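Local coordinates for tungstate ABC transporter, periplasmic tungstate-binding protein (Geobacter sulfurreducens, PDB 3LR1) that probably captures tungstate in the periplasm and hands it to an ABC transporter for import into the cell, at residues Asp72-Phe86 against Leu195-Phe209. Residues are numbered along the deposited sequence; the frame is centred on the assembly and turned at random.
Sequences DGFGVNRKDVMYNDF and LFNPYGIMAVNPKKF
Backbone hydrogen bonds pair V76 with A203, K79 with I201, V81 with Y199 and Y83 with N197, antiparallel. Between V76 and K79 the register slips by one residue, a beta bulge where the chain turns at N77. The strands belong to the mixed sheet of a periplasmic binding protein fold, and strand 57-60 pairs with the other edge of strand 197-204.

Side-chain amides bond at the two ends. N205 ND2 reaches G73 O at 2.9 Å, with that oxygen in its amide plane. CG of N205 lies anti to its backbone N (chi1 -173°), which carries the amide back to G73, the residue of the Schellman motif ending helix 63-71. At the other end N84 ND2 donates to Y199 OH at 3.2 Å. The amide and ring planes are nearly parallel, 7° apart, and the hydroxyl lies a little out of the amide plane. D171 takes a second bond from the same ND2. N197 ND2 sits over one face of the F86 ring, 3.2 Å from CE2.

Apolar contacts join V81 CG2 to I201 CG2 (3.6 Å) and Y83 CD2 to Y199 CE2 (3.7 Å). F59 of strand 57-60 touches V81, I201 and Y199. A phenylalanine in place of Y199 would probably leave N84 ND2 without its hydroxyl partner on this strand.

The R78 guanidinium lies with one face on G200 CA (3.5 Å from NH2) and forms a salt bridge to E66. Glycine lets that face come close.

The Y199 side chain lies about 6 Å from a bound tungsten ion. Main-chain bonds hold the strand pair, and the amides of N205 and N84 add bonds at its two ends.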
ATOM      1  N   ASP A  72       0.237 -20.271   6.737  1.00  8.72           N
ATOM      2  CA  ASP A  72      -0.011 -20.477   8.153  1.00 10.60           C
ATOM      3  C   ASP A  72      -1.464 -20.821   8.485  1.00 10.74           C
ATOM      4  O   ASP A  72      -1.776 -21.145   9.627  1.00 12.04           O
ATOM      5  CB  ASP A  72       0.370 -19.210   8.927  1.00 10.09           C
ATOM      6  CG  ASP A  72       1.860 -19.013   9.094  1.00 13.23           C
ATOM      7  OD1 ASP A  72       2.717 -19.878   8.758  1.00 13.19           O
ATOM      8  OD2 ASP A  72       2.192 -17.909   9.583  1.00 15.02           O
ATOM      9  N   GLY A  73      -2.346 -20.807   7.495  1.00 11.77           N
ATOM     10  CA  GLY A  73      -3.716 -21.189   7.702  1.00 12.61           C
ATOM     11  C   GLY A  73      -4.627 -20.066   8.122  1.00 13.63           C
ATOM     12  O   GLY A  73      -5.809 -20.311   8.349  1.00 15.67           O
ATOM     13  N   PHE A  74      -4.120 -18.850   8.272  1.00 13.12           N
ATOM     14  CA  PHE A  74      -4.983 -17.762   8.795  1.00 14.98           C
ATOM     15  C   PHE A  74      -5.876 -17.141   7.764  1.00 14.34           C
ATOM     16  O   PHE A  74      -6.913 -16.653   8.097  1.00 16.15           O
ATOM     17  CB  PHE A  74      -4.154 -16.649   9.405  1.00 14.99           C
ATOM     18  CG  PHE A  74      -3.404 -17.092  10.618  1.00 17.66           C
ATOM     19  CD1 PHE A  74      -4.095 -17.539  11.755  1.00 21.59           C
ATOM     20  CD2 PHE A  74      -2.050 -17.037  10.663  1.00 18.92           C
ATOM     21  CE1 PHE A  74      -3.395 -17.964  12.886  1.00 23.34           C
ATOM     22  CE2 PHE A  74      -1.333 -17.504  11.803  1.00 23.38           C
ATOM     23  CZ  PHE A  74      -2.010 -17.942  12.897  1.00 23.92           C
ATOM     24  N   GLY A  75      -5.384 -17.084   6.538  1.00 14.00           N
ATOM     25  CA  GLY A  75      -6.073 -16.456   5.462  1.00 15.53           C
ATOM     26  C   GLY A  75      -6.461 -17.475   4.396  1.00 14.73           C
ATOM     27  O   GLY A  75      -5.686 -18.396   4.002  1.00 17.01           O
ATOM     28  N   VAL A  76      -7.628 -17.272   3.849  1.00 15.08           N
ATOM     29  CA  VAL A  76      -8.121 -18.163   2.837  1.00 17.27           C
ATOM     30  C   VAL A  76      -8.712 -17.391   1.670  1.00 18.02           C
ATOM     31  O   VAL A  76      -9.165 -16.233   1.801  1.00 16.41           O
ATOM     32  CB  VAL A  76      -9.112 -19.175   3.433  1.00 19.05           C
ATOM     33  CG1 VAL A  76      -8.358 -20.267   4.298  1.00 19.06           C
ATOM     34  CG2 VAL A  76     -10.171 -18.443   4.210  1.00 20.61           C
ATOM     35  N   ASN A  77      -8.631 -18.018   0.493  1.00 20.36           N
ATOM     36  CA  ASN A  77      -9.233 -17.489  -0.731  1.00 21.10           C
ATOM     37  C   ASN A  77      -8.712 -16.094  -1.137  1.00 21.39           C
ATOM     38  O   ASN A  77      -9.493 -15.162  -1.582  1.00 22.48           O
ATOM     39  CB  ASN A  77     -10.763 -17.543  -0.597  1.00 21.04           C
ATOM     40  CG  ASN A  77     -11.339 -19.006  -0.549  1.00 22.92           C
ATOM     41  OD1 ASN A  77     -12.293 -19.278   0.176  1.00 27.76           O
ATOM     42  ND2 ASN A  77     -10.743 -19.914  -1.268  1.00 21.00           N
ATOM     43  N   ARG A  78      -7.396 -15.932  -0.975  1.00 21.49           N
ATOM     44  CA  ARG A  78      -6.681 -14.726  -1.384  1.00 21.08           C
ATOM     45  C   ARG A  78      -6.927 -14.404  -2.851  1.00 21.28           C
ATOM     46  O   ARG A  78      -6.797 -15.284  -3.727  1.00 19.64           O
ATOM     47  CB  ARG A  78      -5.159 -14.848  -1.215  1.00 22.18           C
ATOM     48  CG  ARG A  78      -4.388 -13.566  -1.516  1.00 23.24           C
ATOM     49  CD  ARG A  78      -2.884 -13.756  -1.803  1.00 28.26           C
ATOM     50  NE  ARG A  78      -2.184 -12.516  -2.131  1.00 30.78           N
ATOM     51  CZ  ARG A  78      -2.252 -11.867  -3.305  1.00 33.43           C
ATOM     52  NH1 ARG A  78      -2.994 -12.318  -4.323  1.00 35.65           N
ATOM     53  NH2 ARG A  78      -1.567 -10.747  -3.476  1.00 32.74           N
ATOM     54  N   LYS A  79      -7.258 -13.153  -3.113  1.00 20.13           N
ATOM     55  CA  LYS A  79      -7.368 -12.673  -4.479  1.00 21.14           C
ATOM     56  C   LYS A  79      -6.550 -11.421  -4.689  1.00 20.74           C
ATOM     57  O   LYS A  79      -6.490 -10.536  -3.826  1.00 21.23           O
ATOM     58  CB  LYS A  79      -8.842 -12.452  -4.855  1.00 21.95           C
ATOM     59  CG  LYS A  79      -9.655 -13.722  -5.050  1.00 26.71           C
ATOM     60  CD  LYS A  79      -9.700 -14.140  -6.520  1.00 33.05           C
ATOM     61  CE  LYS A  79     -10.507 -13.132  -7.454  1.00 36.28           C
ATOM     62  NZ  LYS A  79     -10.049 -13.011  -8.948  1.00 36.57           N
ATOM     63  N   ASP A  80      -5.920 -11.328  -5.851  1.00 21.38           N
ATOM     64  CA  ASP A  80      -5.230 -10.140  -6.267  1.00 22.55           C
ATOM     65  C   ASP A  80      -6.247  -9.083  -6.568  1.00 23.67           C
ATOM     66  O   ASP A  80      -7.268  -9.339  -7.257  1.00 25.29           O
ATOM     67  CB  ASP A  80      -4.461 -10.343  -7.612  1.00 24.59           C
ATOM     68  CG  ASP A  80      -3.118 -11.076  -7.462  1.00 26.98           C
ATOM     69  OD1 ASP A  80      -2.554 -11.152  -6.362  1.00 31.16           O
ATOM     70  OD2 ASP A  80      -2.591 -11.552  -8.509  1.00 31.70           O
ATOM     71  N   VAL A  81      -5.916  -7.880  -6.140  1.00 23.58           N
ATOM     72  CA  VAL A  81      -6.652  -6.689  -6.418  1.00 24.08           C
ATOM     73  C   VAL A  81      -5.639  -5.730  -7.039  1.00 24.52           C
ATOM     74  O   VAL A  81      -4.765  -5.155  -6.356  1.00 24.91           O
ATOM     75  CB  VAL A  81      -7.253  -6.075  -5.152  1.00 24.44           C
ATOM     76  CG1 VAL A  81      -7.885  -4.728  -5.488  1.00 25.05           C
ATOM     77  CG2 VAL A  81      -8.216  -7.026  -4.526  1.00 22.52           C
HETATM   78  N   MSE A  82      -5.739  -5.604  -8.365  1.00 24.67           N
HETATM   79  CA  MSE A  82      -4.756  -4.856  -9.106  1.00 25.40           C
HETATM   80  C   MSE A  82      -5.114  -3.430  -8.911  1.00 24.80           C
HETATM   81  O   MSE A  82      -6.161  -2.968  -9.364  1.00 25.45           O
HETATM   82  CB  MSE A  82      -4.765  -5.239 -10.588  1.00 27.27           C
HETATM   83  CG  MSE A  82      -4.308  -6.730 -10.812  1.00 31.47           C
HETATM   84 SE   MSE A  82      -2.386  -7.052 -10.350  1.00 49.85          SE
HETATM   85  CE  MSE A  82      -2.891  -8.381  -9.183  1.00 36.93           C
ATOM     86  N   TYR A  83      -4.226  -2.702  -8.254  1.00 23.28           N
ATOM     87  CA  TYR A  83      -4.493  -1.293  -8.008  1.00 22.84           C
ATOM     88  C   TYR A  83      -3.217  -0.582  -7.722  1.00 21.73           C
ATOM     89  O   TYR A  83      -2.303  -1.157  -7.141  1.00 21.98           O
ATOM     90  CB  TYR A  83      -5.446  -1.131  -6.812  1.00 23.81           C
ATOM     91  CG  TYR A  83      -5.505   0.264  -6.290  1.00 23.65           C
ATOM     92  CD1 TYR A  83      -5.916   1.289  -7.100  1.00 25.64           C
ATOM     93  CD2 TYR A  83      -5.166   0.548  -4.983  1.00 25.87           C
ATOM     94  CE1 TYR A  83      -5.962   2.628  -6.638  1.00 26.70           C
ATOM     95  CE2 TYR A  83      -5.212   1.874  -4.485  1.00 27.39           C
ATOM     96  CZ  TYR A  83      -5.597   2.910  -5.342  1.00 28.40           C
ATOM     97  OH  TYR A  83      -5.649   4.236  -4.951  1.00 31.22           O
ATOM     98  N   ASN A  84      -3.156   0.680  -8.116  1.00 21.43           N
ATOM     99  CA  ASN A  84      -2.114   1.571  -7.730  1.00 21.37           C
ATOM    100  C   ASN A  84      -0.785   1.320  -8.444  1.00 22.15           C
ATOM    101  O   ASN A  84      -0.595   0.232  -9.117  1.00 23.11           O
ATOM    102  CB  ASN A  84      -1.914   1.463  -6.219  1.00 21.87           C
ATOM    103  CG  ASN A  84      -1.598   2.806  -5.542  1.00 21.14           C
ATOM    104  OD1 ASN A  84      -1.205   3.787  -6.178  1.00 22.12           O
ATOM    105  ND2 ASN A  84      -1.686   2.807  -4.229  1.00 17.59           N
ATOM    106  N   ASP A  85       0.130   2.291  -8.319  1.00 20.54           N
ATOM    107  CA  ASP A  85       1.442   2.104  -8.910  1.00 20.96           C
ATOM    108  C   ASP A  85       2.514   2.934  -8.193  1.00 19.96           C
ATOM    109  O   ASP A  85       2.180   3.794  -7.408  1.00 17.74           O
ATOM    110  CB  ASP A  85       1.430   2.411 -10.392  1.00 22.77           C
ATOM    111  CG  ASP A  85       1.120   3.840 -10.700  1.00 26.51           C
ATOM    112  OD1 ASP A  85       1.902   4.496 -11.415  1.00 32.05           O
ATOM    113  OD2 ASP A  85       0.123   4.352 -10.225  1.00 32.62           O
ATOM    114  N   PHE A  86       3.785   2.675  -8.478  1.00 18.51           N
ATOM    115  CA  PHE A  86       4.817   3.362  -7.756  1.00 19.52           C
ATOM    116  C   PHE A  86       5.406   4.513  -8.575  1.00 18.90           C
ATOM    117  O   PHE A  86       5.704   4.341  -9.757  1.00 20.66           O
ATOM    118  CB  PHE A  86       5.916   2.412  -7.352  1.00 19.48           C
ATOM    119  CG  PHE A  86       5.518   1.472  -6.252  1.00 21.64           C
ATOM    120  CD1 PHE A  86       5.296   1.938  -4.978  1.00 20.27           C
ATOM    121  CD2 PHE A  86       5.455   0.109  -6.499  1.00 21.16           C
ATOM    122  CE1 PHE A  86       4.953   1.055  -3.949  1.00 21.02           C
ATOM    123  CE2 PHE A  86       5.101  -0.762  -5.509  1.00 20.58           C
ATOM    124  CZ  PHE A  86       4.873  -0.284  -4.223  1.00 19.63           C
ATOM    125  N   LEU A 195       1.790  -0.047 -14.800  1.00 48.26           N
ATOM    126  CA  LEU A 195       1.261  -1.379 -14.448  1.00 47.34           C
ATOM    127  C   LEU A 195       0.645  -1.203 -13.067  1.00 46.54           C
ATOM    128  O   LEU A 195       0.732  -0.085 -12.549  1.00 48.79           O
ATOM    129  CB  LEU A 195       2.367  -2.467 -14.514  1.00 47.44           C
ATOM    130  CG  LEU A 195       3.766  -2.303 -13.844  1.00 47.14           C
ATOM    131  CD1 LEU A 195       3.958  -3.149 -12.510  1.00 47.57           C
ATOM    132  CD2 LEU A 195       4.905  -2.627 -14.842  1.00 47.75           C
ATOM    133  N   PHE A 196      -0.014  -2.226 -12.480  1.00 44.92           N
ATOM    134  CA  PHE A 196      -0.544  -2.124 -11.074  1.00 42.80           C
ATOM    135  C   PHE A 196      -0.045  -3.193 -10.037  1.00 39.80           C
ATOM    136  O   PHE A 196       0.568  -4.221 -10.350  1.00 38.81           O
ATOM    137  CB  PHE A 196      -2.097  -1.904 -11.037  1.00 43.89           C
ATOM    138  CG  PHE A 196      -2.567  -0.783 -11.967  1.00 47.74           C
ATOM    139  CD1 PHE A 196      -3.284  -1.061 -13.122  1.00 51.72           C
ATOM    140  CD2 PHE A 196      -2.182   0.538 -11.726  1.00 50.22           C
ATOM    141  CE1 PHE A 196      -3.647  -0.019 -13.998  1.00 54.14           C
ATOM    142  CE2 PHE A 196      -2.520   1.570 -12.563  1.00 52.45           C
ATOM    143  CZ  PHE A 196      -3.250   1.312 -13.711  1.00 54.51           C
ATOM    144  N   ASN A 197      -0.255  -2.859  -8.772  1.00 36.30           N
ATOM    145  CA  ASN A 197       0.323  -3.583  -7.662  1.00 33.37           C
ATOM    146  C   ASN A 197      -0.670  -4.588  -7.225  1.00 31.93           C
ATOM    147  O   ASN A 197      -1.886  -4.309  -7.169  1.00 29.28           O
ATOM    148  CB  ASN A 197       0.711  -2.653  -6.500  1.00 32.28           C
ATOM    149  CG  ASN A 197       1.845  -1.653  -6.903  1.00 30.54           C
ATOM    150  OD1 ASN A 197       2.586  -1.903  -7.877  1.00 28.07           O
ATOM    151  ND2 ASN A 197       1.940  -0.498  -6.189  1.00 24.32           N
ATOM    152  N   PRO A 198      -0.168  -5.757  -6.896  1.00 30.44           N
ATOM    153  CA  PRO A 198      -1.057  -6.801  -6.536  1.00 28.94           C
ATOM    154  C   PRO A 198      -1.417  -6.731  -5.105  1.00 26.93           C
ATOM    155  O   PRO A 198      -0.781  -7.438  -4.268  1.00 28.37           O
ATOM    156  CB  PRO A 198      -0.193  -8.060  -6.759  1.00 30.36           C
ATOM    157  CG  PRO A 198       1.241  -7.553  -6.340  1.00 30.54           C
ATOM    158  CD  PRO A 198       1.237  -6.212  -7.044  1.00 31.67           C
ATOM    159  N   TYR A 199      -2.409  -5.924  -4.756  1.00 22.91           N
ATOM    160  CA  TYR A 199      -2.838  -5.983  -3.392  1.00 21.30           C
ATOM    161  C   TYR A 199      -3.375  -7.344  -3.255  1.00 20.42           C
ATOM    162  O   TYR A 199      -3.878  -7.885  -4.231  1.00 23.86           O
ATOM    163  CB  TYR A 199      -3.927  -4.971  -3.030  1.00 20.49           C
ATOM    164  CG  TYR A 199      -3.368  -3.596  -2.870  1.00 20.53           C
ATOM    165  CD1 TYR A 199      -3.297  -2.974  -1.618  1.00 18.48           C
ATOM    166  CD2 TYR A 199      -2.885  -2.919  -3.961  1.00 21.27           C
ATOM    167  CE1 TYR A 199      -2.762  -1.706  -1.491  1.00 20.21           C
ATOM    168  CE2 TYR A 199      -2.362  -1.662  -3.845  1.00 20.49           C
ATOM    169  CZ  TYR A 199      -2.312  -1.057  -2.608  1.00 18.66           C
ATOM    170  OH  TYR A 199      -1.788   0.176  -2.495  1.00 22.75           O
ATOM    171  N   GLY A 200      -3.298  -7.893  -2.058  1.00 17.80           N
ATOM    172  CA  GLY A 200      -4.051  -9.086  -1.707  1.00 17.24           C
ATOM    173  C   GLY A 200      -5.197  -8.832  -0.719  1.00 16.34           C
ATOM    174  O   GLY A 200      -5.046  -8.102   0.248  1.00 18.21           O
ATOM    175  N   ILE A 201      -6.354  -9.406  -1.013  1.00 15.79           N
ATOM    176  CA  ILE A 201      -7.519  -9.370  -0.159  1.00 15.99           C
ATOM    177  C   ILE A 201      -7.801 -10.827   0.230  1.00 16.01           C
ATOM    178  O   ILE A 201      -7.781 -11.705  -0.634  1.00 16.34           O
ATOM    179  CB  ILE A 201      -8.738  -8.622  -0.811  1.00 15.87           C
ATOM    180  CG1 ILE A 201      -9.774  -8.332   0.280  1.00 13.95           C
ATOM    181  CG2 ILE A 201      -9.343  -9.391  -2.031  1.00 15.48           C
ATOM    182  CD1 ILE A 201     -10.877  -7.314  -0.140  1.00 14.17           C
HETATM  183  N   MSE A 202      -7.990 -11.081   1.532  1.00 15.62           N
HETATM  184  CA  MSE A 202      -8.033 -12.461   2.079  1.00 15.33           C
HETATM  185  C   MSE A 202      -9.052 -12.490   3.192  1.00 14.33           C
HETATM  186  O   MSE A 202      -9.194 -11.509   3.918  1.00 14.41           O
HETATM  187  CB  MSE A 202      -6.678 -12.886   2.658  1.00 17.10           C
HETATM  188  CG  MSE A 202      -5.542 -12.775   1.746  1.00 21.26           C
HETATM  189 SE   MSE A 202      -3.870 -12.965   2.680  1.00 27.60          SE
HETATM  190  CE  MSE A 202      -3.559 -11.346   3.683  1.00 26.55           C
ATOM    191  N   ALA A 203      -9.758 -13.603   3.306  1.00 13.71           N
ATOM    192  CA  ALA A 203     -10.699 -13.861   4.378  1.00 12.57           C
ATOM    193  C   ALA A 203      -9.953 -14.582   5.496  1.00 12.89           C
ATOM    194  O   ALA A 203      -9.110 -15.489   5.230  1.00 13.74           O
ATOM    195  CB  ALA A 203     -11.886 -14.673   3.859  1.00 12.42           C
ATOM    196  N   VAL A 204     -10.244 -14.168   6.742  1.00 13.24           N
ATOM    197  CA  VAL A 204      -9.727 -14.792   7.947  1.00 13.47           C
ATOM    198  C   VAL A 204     -10.442 -16.149   8.065  1.00 14.07           C
ATOM    199  O   VAL A 204     -11.682 -16.247   7.888  1.00 14.81           O
ATOM    200  CB  VAL A 204      -9.960 -13.938   9.185  1.00 13.13           C
ATOM    201  CG1 VAL A 204      -9.540 -14.694  10.451  1.00 12.73           C
ATOM    202  CG2 VAL A 204      -9.135 -12.639   9.060  1.00 13.37           C
ATOM    203  N   ASN A 205      -9.663 -17.185   8.313  1.00 13.80           N
ATOM    204  CA  ASN A 205     -10.154 -18.581   8.230  1.00 13.41           C
ATOM    205  C   ASN A 205     -11.076 -18.958   9.388  1.00 13.88           C
ATOM    206  O   ASN A 205     -10.643 -19.025  10.521  1.00 13.83           O
ATOM    207  CB  ASN A 205      -8.950 -19.504   8.181  1.00 13.94           C
ATOM    208  CG  ASN A 205      -9.308 -20.912   7.922  1.00 13.80           C
ATOM    209  OD1 ASN A 205     -10.481 -21.256   7.841  1.00 18.15           O
ATOM    210  ND2 ASN A 205      -8.304 -21.761   7.832  1.00 16.79           N
ATOM    211  N   PRO A 206     -12.354 -19.214   9.106  1.00 15.58           N
ATOM    212  CA  PRO A 206     -13.246 -19.590  10.220  1.00 17.39           C
ATOM    213  C   PRO A 206     -12.948 -20.964  10.818  1.00 18.47           C
ATOM    214  O   PRO A 206     -13.455 -21.256  11.899  1.00 19.49           O
ATOM    215  CB  PRO A 206     -14.624 -19.622   9.576  1.00 18.16           C
ATOM    216  CG  PRO A 206     -14.351 -19.864   8.084  1.00 17.97           C
ATOM    217  CD  PRO A 206     -13.026 -19.255   7.793  1.00 16.42           C
ATOM    218  N   LYS A 207     -12.172 -21.830  10.136  1.00 19.27           N
ATOM    219  CA  LYS A 207     -11.714 -23.070  10.825  1.00 21.33           C
ATOM    220  C   LYS A 207     -10.795 -22.717  12.011  1.00 21.33           C
ATOM    221  O   LYS A 207     -10.745 -23.468  12.970  1.00 22.27           O
ATOM    222  CB  LYS A 207     -11.003 -24.042   9.893  1.00 22.03           C
ATOM    223  CG  LYS A 207     -11.805 -24.520   8.673  1.00 24.63           C
ATOM    224  CD  LYS A 207     -13.288 -24.737   8.927  1.00 28.01           C
ATOM    225  CE  LYS A 207     -13.580 -25.950   9.741  1.00 30.47           C
ATOM    226  NZ  LYS A 207     -14.671 -26.877   9.130  1.00 31.71           N
ATOM    227  N   LYS A 208     -10.055 -21.617  11.923  1.00 20.19           N
ATOM    228  CA  LYS A 208      -9.257 -21.139  13.053  1.00 20.51           C
ATOM    229  C   LYS A 208     -10.075 -20.280  13.983  1.00 19.60           C
ATOM    230  O   LYS A 208      -9.908 -20.339  15.217  1.00 21.30           O
ATOM    231  CB  LYS A 208      -8.036 -20.364  12.593  1.00 20.95           C
ATOM    232  CG  LYS A 208      -6.854 -21.270  12.227  1.00 25.47           C
ATOM    233  CD  LYS A 208      -5.560 -20.472  12.089  1.00 29.02           C
ATOM    234  CE  LYS A 208      -4.503 -21.267  11.387  1.00 29.29           C
ATOM    235  NZ  LYS A 208      -4.086 -22.433  12.187  1.00 30.62           N
ATOM    236  N   PHE A 209     -10.934 -19.448  13.428  1.00 18.91           N
ATOM    237  CA  PHE A 209     -11.710 -18.529  14.257  1.00 19.29           C
ATOM    238  C   PHE A 209     -13.157 -18.644  13.867  1.00 20.35           C
ATOM    239  O   PHE A 209     -13.598 -17.976  12.955  1.00 18.30           O
ATOM    240  CB  PHE A 209     -11.171 -17.098  14.154  1.00 19.60           C
ATOM    241  CG  PHE A 209      -9.772 -16.953  14.696  1.00 19.72           C
ATOM    242  CD1 PHE A 209      -9.541 -16.986  16.053  1.00 21.59           C
ATOM    243  CD2 PHE A 209      -8.700 -16.780  13.855  1.00 21.36           C
ATOM    244  CE1 PHE A 209      -8.255 -16.864  16.554  1.00 21.39           C
ATOM    245  CE2 PHE A 209      -7.412 -16.621  14.370  1.00 18.88           C
ATOM    246  CZ  PHE A 209      -7.201 -16.736  15.682  1.00 20.92           C
TER